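Local coordinates for DNA processing protein DprA (Streptococcus pneumoniae, PDB 3UQZ), which binds single-stranded DNA cooperatively, protects it from nucleases and helps load RecA onto it during natural transformation, at residues 68-82 and 91-104. Sequence-based numbering, arbitrary orientation.
Sequences FQKFPSFSILDDCYP and APVLLFYKGNLDLL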
ATOM      1  N   PHE A  68     -22.977 -20.104  36.185  1.00 41.39           N
ATOM      2  CA  PHE A  68     -22.038 -18.993  36.325  1.00 39.05           C
ATOM      3  C   PHE A  68     -20.652 -19.435  36.827  1.00 42.77           C
ATOM      4  O   PHE A  68     -19.639 -18.865  36.406  1.00 42.99           O
ATOM      5  CB  PHE A  68     -22.632 -17.908  37.248  1.00 39.50           C
ATOM      6  CG  PHE A  68     -21.696 -16.776  37.599  1.00 40.10           C
ATOM      7  CD1 PHE A  68     -21.401 -15.780  36.671  1.00 42.85           C
ATOM      8  CD2 PHE A  68     -21.107 -16.705  38.857  1.00 41.70           C
ATOM      9  CE1 PHE A  68     -20.532 -14.734  36.996  1.00 43.58           C
ATOM     10  CE2 PHE A  68     -20.234 -15.663  39.181  1.00 44.28           C
ATOM     11  CZ  PHE A  68     -19.948 -14.689  38.246  1.00 42.76           C
ATOM     12  N   GLN A  69     -20.613 -20.422  37.736  1.00 37.89           N
ATOM     13  CA  GLN A  69     -19.369 -20.897  38.343  1.00 37.08           C
ATOM     14  C   GLN A  69     -18.589 -21.960  37.555  1.00 39.22           C
ATOM     15  O   GLN A  69     -17.426 -22.214  37.888  1.00 38.78           O
ATOM     16  CB  GLN A  69     -19.593 -21.291  39.813  1.00 38.65           C
ATOM     17  CG  GLN A  69     -19.794 -20.073  40.717  1.00 61.26           C
ATOM     18  CD  GLN A  69     -20.195 -20.424  42.121  1.00 86.35           C
ATOM     19  OE1 GLN A  69     -20.952 -21.368  42.367  1.00 83.11           O
ATOM     20  NE2 GLN A  69     -19.743 -19.625  43.075  1.00 84.02           N
ATOM     21  N   LYS A  70     -19.197 -22.533  36.481  1.00 33.85           N
ATOM     22  CA  LYS A  70     -18.564 -23.550  35.621  1.00 33.04           C
ATOM     23  C   LYS A  70     -17.197 -23.095  35.091  1.00 37.35           C
ATOM     24  O   LYS A  70     -16.257 -23.879  35.103  1.00 38.24           O
ATOM     25  CB  LYS A  70     -19.490 -23.979  34.470  1.00 34.72           C
ATOM     26  CG  LYS A  70     -19.073 -25.295  33.846  1.00 42.53           C
ATOM     27  CD  LYS A  70     -19.695 -25.543  32.490  1.00 53.35           C
ATOM     28  CE  LYS A  70     -19.526 -26.993  32.107  1.00 60.82           C
ATOM     29  NZ  LYS A  70     -20.138 -27.297  30.794  1.00 72.35           N
ATOM     30  N   PHE A  71     -17.089 -21.830  34.656  1.00 33.15           N
ATOM     31  CA  PHE A  71     -15.839 -21.226  34.191  1.00 32.73           C
ATOM     32  C   PHE A  71     -15.618 -19.930  34.971  1.00 35.79           C
ATOM     33  O   PHE A  71     -16.600 -19.207  35.213  1.00 35.17           O
ATOM     34  CB  PHE A  71     -15.866 -20.943  32.668  1.00 34.30           C
ATOM     35  CG  PHE A  71     -15.958 -22.175  31.799  1.00 35.61           C
ATOM     36  CD1 PHE A  71     -14.854 -23.002  31.615  1.00 38.32           C
ATOM     37  CD2 PHE A  71     -17.151 -22.519  31.175  1.00 36.41           C
ATOM     38  CE1 PHE A  71     -14.948 -24.154  30.828  1.00 38.14           C
ATOM     39  CE2 PHE A  71     -17.236 -23.662  30.377  1.00 38.54           C
ATOM     40  CZ  PHE A  71     -16.132 -24.463  30.198  1.00 36.54           C
ATOM     41  N   PRO A  72     -14.350 -19.597  35.352  1.00 30.99           N
ATOM     42  CA  PRO A  72     -14.110 -18.338  36.083  1.00 30.81           C
ATOM     43  C   PRO A  72     -14.431 -17.103  35.238  1.00 35.44           C
ATOM     44  O   PRO A  72     -14.652 -17.220  34.029  1.00 35.43           O
ATOM     45  CB  PRO A  72     -12.619 -18.412  36.457  1.00 32.12           C
ATOM     46  CG  PRO A  72     -12.029 -19.329  35.469  1.00 36.22           C
ATOM     47  CD  PRO A  72     -13.087 -20.331  35.124  1.00 31.91           C
ATOM     48  N   SER A  73     -14.474 -15.923  35.878  1.00 30.93           N
ATOM     49  CA  SER A  73     -14.814 -14.681  35.196  1.00 29.89           C
ATOM     50  C   SER A  73     -14.225 -13.463  35.884  1.00 34.59           C
ATOM     51  O   SER A  73     -13.641 -13.571  36.964  1.00 35.76           O
ATOM     52  CB  SER A  73     -16.335 -14.539  35.092  1.00 31.42           C
ATOM     53  OG  SER A  73     -16.974 -14.655  36.354  1.00 32.51           O
ATOM     54  N   PHE A  74     -14.354 -12.306  35.224  1.00 30.42           N
ATOM     55  CA  PHE A  74     -13.971 -10.978  35.698  1.00 29.94           C
ATOM     56  C   PHE A  74     -14.852  -9.958  34.990  1.00 33.64           C
ATOM     57  O   PHE A  74     -15.305 -10.211  33.868  1.00 32.24           O
ATOM     58  CB  PHE A  74     -12.465 -10.684  35.519  1.00 31.76           C
ATOM     59  CG  PHE A  74     -11.958 -10.539  34.099  1.00 33.18           C
ATOM     60  CD1 PHE A  74     -11.858  -9.283  33.503  1.00 35.50           C
ATOM     61  CD2 PHE A  74     -11.565 -11.658  33.361  1.00 34.22           C
ATOM     62  CE1 PHE A  74     -11.415  -9.147  32.183  1.00 35.28           C
ATOM     63  CE2 PHE A  74     -11.115 -11.518  32.042  1.00 36.61           C
ATOM     64  CZ  PHE A  74     -11.037 -10.264  31.466  1.00 34.28           C
ATOM     65  N   SER A  75     -15.147  -8.835  35.662  1.00 31.20           N
ATOM     66  CA  SER A  75     -16.019  -7.792  35.120  1.00 31.23           C
ATOM     67  C   SER A  75     -15.297  -6.458  35.020  1.00 35.41           C
ATOM     68  O   SER A  75     -14.192  -6.314  35.545  1.00 35.15           O
ATOM     69  CB  SER A  75     -17.267  -7.642  35.989  1.00 34.29           C
ATOM     70  OG  SER A  75     -16.964  -7.066  37.250  1.00 37.58           O
ATOM     71  N   ILE A  76     -15.963  -5.464  34.410  1.00 32.03           N
ATOM     72  CA  ILE A  76     -15.480  -4.091  34.278  1.00 32.21           C
ATOM     73  C   ILE A  76     -15.269  -3.419  35.670  1.00 39.87           C
ATOM     74  O   ILE A  76     -14.628  -2.376  35.746  1.00 41.35           O
ATOM     75  CB  ILE A  76     -16.403  -3.295  33.303  1.00 34.44           C
ATOM     76  CG1 ILE A  76     -15.684  -2.049  32.698  1.00 34.31           C
ATOM     77  CG2 ILE A  76     -17.768  -2.975  33.924  1.00 33.91           C
ATOM     78  CD1 ILE A  76     -16.166  -1.609  31.293  1.00 35.27           C
ATOM     79  N   LEU A  77     -15.784  -4.037  36.758  1.00 37.23           N
ATOM     80  CA  LEU A  77     -15.646  -3.559  38.144  1.00 37.20           C
ATOM     81  C   LEU A  77     -14.333  -4.031  38.783  1.00 42.64           C
ATOM     82  O   LEU A  77     -13.835  -3.386  39.707  1.00 42.55           O
ATOM     83  CB  LEU A  77     -16.846  -4.004  39.018  1.00 36.84           C
ATOM     84  CG  LEU A  77     -18.276  -3.524  38.598  1.00 40.79           C
ATOM     85  CD1 LEU A  77     -19.347  -4.113  39.520  1.00 40.50           C
ATOM     86  CD2 LEU A  77     -18.408  -1.984  38.540  1.00 39.76           C
ATOM     87  N   ASP A  78     -13.770  -5.143  38.276  1.00 40.26           N
ATOM     88  CA  ASP A  78     -12.525  -5.744  38.749  1.00 40.61           C
ATOM     89  C   ASP A  78     -11.268  -5.028  38.276  1.00 47.41           C
ATOM     90  O   ASP A  78     -11.244  -4.457  37.188  1.00 47.93           O
ATOM     91  CB  ASP A  78     -12.487  -7.246  38.415  1.00 42.38           C
ATOM     92  CG  ASP A  78     -13.593  -8.053  39.093  1.00 49.17           C
ATOM     93  OD1 ASP A  78     -13.920  -7.754  40.269  1.00 50.24           O
ATOM     94  OD2 ASP A  78     -14.129  -8.981  38.455  1.00 49.96           O
ATOM     95  N   ASP A  79     -10.223  -5.071  39.118  1.00 45.74           N
ATOM     96  CA  ASP A  79      -8.909  -4.446  38.923  1.00 46.48           C
ATOM     97  C   ASP A  79      -8.164  -4.993  37.707  1.00 48.90           C
ATOM     98  O   ASP A  79      -7.418  -4.254  37.065  1.00 49.74           O
ATOM     99  CB  ASP A  79      -8.016  -4.637  40.175  1.00 49.98           C
ATOM    100  CG  ASP A  79      -8.729  -4.585  41.518  1.00 76.90           C
ATOM    101  OD1 ASP A  79      -9.533  -5.509  41.804  1.00 81.23           O
ATOM    102  OD2 ASP A  79      -8.434  -3.664  42.312  1.00 85.94           O
ATOM    103  N   CYS A  80      -8.338  -6.291  37.419  1.00 43.53           N
ATOM    104  CA  CYS A  80      -7.658  -6.974  36.328  1.00 43.03           C
ATOM    105  C   CYS A  80      -8.183  -6.604  34.938  1.00 45.35           C
ATOM    106  O   CYS A  80      -7.508  -6.884  33.937  1.00 46.74           O
ATOM    107  CB  CYS A  80      -7.664  -8.482  36.548  1.00 43.68           C
ATOM    108  SG  CYS A  80      -9.269  -9.254  36.258  1.00 48.10           S
ATOM    109  N   TYR A  81      -9.379  -6.005  34.865  1.00 38.15           N
ATOM    110  CA  TYR A  81      -9.959  -5.608  33.591  1.00 37.07           C
ATOM    111  C   TYR A  81      -9.003  -4.613  32.883  1.00 42.16           C
ATOM    112  O   TYR A  81      -8.658  -3.582  33.481  1.00 41.08           O
ATOM    113  CB  TYR A  81     -11.366  -5.013  33.790  1.00 36.35           C
ATOM    114  CG  TYR A  81     -12.174  -4.899  32.516  1.00 35.28           C
ATOM    115  CD1 TYR A  81     -13.112  -5.864  32.174  1.00 36.15           C
ATOM    116  CD2 TYR A  81     -12.026  -3.800  31.668  1.00 35.63           C
ATOM    117  CE1 TYR A  81     -13.890  -5.740  31.025  1.00 35.38           C
ATOM    118  CE2 TYR A  81     -12.779  -3.679  30.503  1.00 36.27           C
ATOM    119  CZ  TYR A  81     -13.714  -4.650  30.189  1.00 41.75           C
ATOM    120  OH  TYR A  81     -14.465  -4.519  29.050  1.00 43.63           O
ATOM    121  N   PRO A  82      -8.513  -4.958  31.650  1.00 39.08           N
ATOM    122  CA  PRO A  82      -7.558  -4.062  30.964  1.00 38.86           C
ATOM    123  C   PRO A  82      -8.137  -2.715  30.540  1.00 43.78           C
ATOM    124  O   PRO A  82      -9.222  -2.646  29.961  1.00 43.24           O
ATOM    125  CB  PRO A  82      -7.022  -4.900  29.800  1.00 40.07           C
ATOM    126  CG  PRO A  82      -7.997  -5.959  29.601  1.00 44.13           C
ATOM    127  CD  PRO A  82      -8.795  -6.166  30.847  1.00 39.62           C
ATOM    128  N   ALA A  91     -17.979  -1.570  25.825  1.00 41.33           N
ATOM    129  CA  ALA A  91     -16.960  -2.438  26.412  1.00 40.30           C
ATOM    130  C   ALA A  91     -17.624  -3.652  27.099  1.00 43.30           C
ATOM    131  O   ALA A  91     -18.646  -3.471  27.761  1.00 42.52           O
ATOM    132  CB  ALA A  91     -16.135  -1.658  27.415  1.00 40.73           C
ATOM    133  N   PRO A  92     -17.127  -4.900  26.901  1.00 38.71           N
ATOM    134  CA  PRO A  92     -17.766  -6.060  27.560  1.00 37.39           C
ATOM    135  C   PRO A  92     -17.849  -5.855  29.059  1.00 40.00           C
ATOM    136  O   PRO A  92     -16.879  -5.474  29.707  1.00 39.23           O
ATOM    137  CB  PRO A  92     -16.869  -7.251  27.191  1.00 39.06           C
ATOM    138  CG  PRO A  92     -15.621  -6.661  26.709  1.00 43.91           C
ATOM    139  CD  PRO A  92     -15.944  -5.316  26.121  1.00 39.72           C
ATOM    140  N   VAL A  93     -19.047  -6.008  29.587  1.00 36.22           N
ATOM    141  CA  VAL A  93     -19.328  -5.801  31.001  1.00 34.67           C
ATOM    142  C   VAL A  93     -18.857  -6.983  31.887  1.00 36.95           C
ATOM    143  O   VAL A  93     -18.423  -6.768  33.020  1.00 36.76           O
ATOM    144  CB  VAL A  93     -20.802  -5.378  31.160  1.00 37.16           C
ATOM    145  CG1 VAL A  93     -21.707  -6.503  31.647  1.00 36.52           C
ATOM    146  CG2 VAL A  93     -20.927  -4.125  31.989  1.00 37.02           C
ATOM    147  N   LEU A  94     -18.880  -8.210  31.333  1.00 31.22           N
ATOM    148  CA  LEU A  94     -18.462  -9.437  32.007  1.00 30.05           C
ATOM    149  C   LEU A  94     -17.826 -10.385  30.979  1.00 33.46           C
ATOM    150  O   LEU A  94     -18.381 -10.568  29.896  1.00 32.88           O
ATOM    151  CB  LEU A  94     -19.681 -10.102  32.704  1.00 29.21           C
ATOM    152  CG  LEU A  94     -19.478 -11.451  33.426  1.00 32.11           C
ATOM    153  CD1 LEU A  94     -18.865 -11.266  34.793  1.00 31.36           C
ATOM    154  CD2 LEU A  94     -20.787 -12.196  33.556  1.00 31.99           C
ATOM    155  N   LEU A  95     -16.663 -10.966  31.322  1.00 29.57           N
ATOM    156  CA  LEU A  95     -15.926 -11.916  30.478  1.00 29.08           C
ATOM    157  C   LEU A  95     -15.563 -13.175  31.240  1.00 33.75           C
ATOM    158  O   LEU A  95     -14.954 -13.101  32.310  1.00 32.86           O
ATOM    159  CB  LEU A  95     -14.627 -11.309  29.871  1.00 28.32           C
ATOM    160  CG  LEU A  95     -14.769 -10.279  28.739  1.00 31.85           C
ATOM    161  CD1 LEU A  95     -13.486  -9.504  28.546  1.00 31.39           C
ATOM    162  CD2 LEU A  95     -15.185 -10.933  27.441  1.00 33.51           C
ATOM    163  N   PHE A  96     -15.921 -14.333  30.673  1.00 31.67           N
ATOM    164  CA  PHE A  96     -15.573 -15.647  31.195  1.00 32.13           C
ATOM    165  C   PHE A  96     -14.268 -16.031  30.536  1.00 35.77           C
ATOM    166  O   PHE A  96     -14.030 -15.640  29.392  1.00 36.52           O
ATOM    167  CB  PHE A  96     -16.642 -16.682  30.866  1.00 34.26           C
ATOM    168  CG  PHE A  96     -17.950 -16.430  31.557  1.00 36.36           C
ATOM    169  CD1 PHE A  96     -18.166 -16.878  32.855  1.00 39.56           C
ATOM    170  CD2 PHE A  96     -18.977 -15.755  30.909  1.00 38.24           C
ATOM    171  CE1 PHE A  96     -19.392 -16.656  33.490  1.00 40.20           C
ATOM    172  CE2 PHE A  96     -20.194 -15.526  31.546  1.00 40.75           C
ATOM    173  CZ  PHE A  96     -20.398 -15.989  32.828  1.00 38.69           C
ATOM    174  N   TYR A  97     -13.410 -16.764  31.254  1.00 31.22           N
ATOM    175  CA  TYR A  97     -12.105 -17.145  30.739  1.00 29.91           C
ATOM    176  C   TYR A  97     -11.692 -18.557  31.107  1.00 34.02           C
ATOM    177  O   TYR A  97     -12.231 -19.171  32.029  1.00 34.00           O
ATOM    178  CB  TYR A  97     -11.032 -16.119  31.152  1.00 30.15           C
ATOM    179  CG  TYR A  97     -10.643 -16.169  32.610  1.00 31.80           C
ATOM    180  CD1 TYR A  97      -9.567 -16.942  33.042  1.00 33.06           C
ATOM    181  CD2 TYR A  97     -11.329 -15.414  33.559  1.00 33.30           C
ATOM    182  CE1 TYR A  97      -9.206 -16.993  34.382  1.00 33.25           C
ATOM    183  CE2 TYR A  97     -10.976 -15.457  34.908  1.00 34.67           C
ATOM    184  CZ  TYR A  97      -9.913 -16.247  35.314  1.00 44.04           C
ATOM    185  OH  TYR A  97      -9.547 -16.267  36.637  1.00 49.49           O
ATOM    186  N   LYS A  98     -10.702 -19.039  30.370  1.00 30.36           N
ATOM    187  CA  LYS A  98     -10.063 -20.328  30.503  1.00 29.63           C
ATOM    188  C   LYS A  98      -8.581 -20.065  30.234  1.00 32.82           C
ATOM    189  O   LYS A  98      -8.212 -19.703  29.126  1.00 32.87           O
ATOM    190  CB  LYS A  98     -10.667 -21.309  29.483  1.00 31.82           C
ATOM    191  CG  LYS A  98     -10.174 -22.730  29.620  1.00 43.23           C
ATOM    192  CD  LYS A  98     -11.184 -23.648  30.286  1.00 48.34           C
ATOM    193  CE  LYS A  98     -10.683 -25.080  30.322  1.00 61.01           C
ATOM    194  NZ  LYS A  98      -9.404 -25.230  31.084  1.00 66.93           N
ATOM    195  N   GLY A  99      -7.772 -20.161  31.273  1.00 29.52           N
ATOM    196  CA  GLY A  99      -6.339 -19.953  31.168  1.00 29.53           C
ATOM    197  C   GLY A  99      -5.749 -18.944  32.132  1.00 35.51           C
ATOM    198  O   GLY A  99      -6.282 -18.699  33.220  1.00 34.31           O
ATOM    199  N   ASN A 100      -4.615 -18.364  31.715  1.00 33.85           N
ATOM    200  CA  ASN A 100      -3.813 -17.433  32.485  1.00 33.67           C
ATOM    201  C   ASN A 100      -4.150 -15.977  32.195  1.00 38.01           C
ATOM    202  O   ASN A 100      -3.866 -15.478  31.099  1.00 37.31           O
ATOM    203  CB  ASN A 100      -2.319 -17.730  32.246  1.00 32.33           C
ATOM    204  CG  ASN A 100      -1.347 -16.973  33.109  1.00 52.42           C
ATOM    205  OD1 ASN A 100      -1.677 -16.425  34.178  1.00 49.55           O
ATOM    206  ND2 ASN A 100      -0.104 -16.970  32.667  1.00 42.51           N
ATOM    207  N   LEU A 101      -4.701 -15.278  33.216  1.00 34.28           N
ATOM    208  CA  LEU A 101      -5.055 -13.861  33.134  1.00 33.31           C
ATOM    209  C   LEU A 101      -3.838 -12.949  33.050  1.00 37.71           C
ATOM    210  O   LEU A 101      -4.009 -11.773  32.738  1.00 38.06           O
ATOM    211  CB  LEU A 101      -5.930 -13.429  34.322  1.00 32.98           C
ATOM    212  CG  LEU A 101      -7.417 -13.767  34.302  1.00 36.82           C
ATOM    213  CD1 LEU A 101      -8.132 -13.078  35.453  1.00 36.20           C
ATOM    214  CD2 LEU A 101      -8.075 -13.358  32.996  1.00 37.93           C
ATOM    215  N   ASP A 102      -2.623 -13.463  33.341  1.00 34.58           N
ATOM    216  CA  ASP A 102      -1.396 -12.660  33.304  1.00 35.62           C
ATOM    217  C   ASP A 102      -1.076 -12.121  31.910  1.00 38.60           C
ATOM    218  O   ASP A 102      -0.456 -11.063  31.792  1.00 38.34           O
ATOM    219  CB  ASP A 102      -0.202 -13.428  33.887  1.00 38.49           C
ATOM    220  CG  ASP A 102      -0.254 -13.619  35.396  1.00 53.47           C
ATOM    221  OD1 ASP A 102      -0.879 -12.770  36.088  1.00 51.74           O
ATOM    222  OD2 ASP A 102       0.352 -14.600  35.891  1.00 63.54           O
ATOM    223  N   LEU A 103      -1.555 -12.820  30.864  1.00 33.28           N
ATOM    224  CA  LEU A 103      -1.382 -12.439  29.467  1.00 31.95           C
ATOM    225  C   LEU A 103      -2.013 -11.079  29.164  1.00 35.03           C
ATOM    226  O   LEU A 103      -1.554 -10.394  28.248  1.00 34.43           O
ATOM    227  CB  LEU A 103      -1.941 -13.526  28.540  1.00 31.62           C
ATOM    228  CG  LEU A 103      -0.980 -14.677  28.171  1.00 35.13           C
ATOM    229  CD1 LEU A 103      -0.873 -15.681  29.274  1.00 35.21           C
ATOM    230  CD2 LEU A 103      -1.488 -15.428  26.985  1.00 36.83           C
ATOM    231  N   LEU A 104      -3.005 -10.651  29.980  1.00 31.15           N
ATOM    232  CA  LEU A 104      -3.665  -9.347  29.836  1.00 30.61           C
ATOM    233  C   LEU A 104      -2.762  -8.204  30.310  1.00 36.45           C
ATOM    234  O   LEU A 104      -3.090  -7.044  30.077  1.00 35.98           O
ATOM    235  CB  LEU A 104      -4.998  -9.305  30.610  1.00 30.29           C
ATOM    236  CG  LEU A 104      -6.131 -10.246  30.205  1.00 34.36           C
ATOM    237  CD1 LEU A 104      -7.305 -10.120  31.196  1.00 33.76           C
ATOM    238  CD2 LEU A 104      -6.621  -9.963  28.774  1.00 36.91           C
TER
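The Y81 hydroxyl donates to P92 O, 2.7 Å from OH to O, in the carbonyl plane and on a lone pair. Four backbone bonds join 72-76 to 93-97: F74 and L95 form a hydrogen-bonded pair, Y97 N donates to P72 O, and I76 N donates to V93 O at 3.1 Å. S73-F96 and S75-L94 are the non-hydrogen-bonded pairs. S75 OG accepts from L77 N in an ST turn and bonds N5 OD1, while S75 N donates to D78 OD2, bracing the type I turn S75-D78 that ends the strand. With CG set between backbone N and carbonyl carbon (chi1 68°), the F74 ring lies over L95, CB against one face. Y97 CD2 lies at the F74 ring edge, 3.8 Å from F74 CD2, and F74 CZ reaches L104 CD1 at 3.7 Å. The Y97 ring is sandwiched: P72 CG makes a CH-pi contact with one face, 3.9 Å from the centroid, and L101 CD2 lies over the opposite face. On the face that carries S73, F96 CE1 approaches F68 CD1 at 3.9 Å, the rings oblique at 71°, and Y9 meets F96 edge-to-face. The antiparallel pair adds 73-75 as an edge strand to the mixed Rossmann-like sheet, beside SAM helices 5-13 and 18-28.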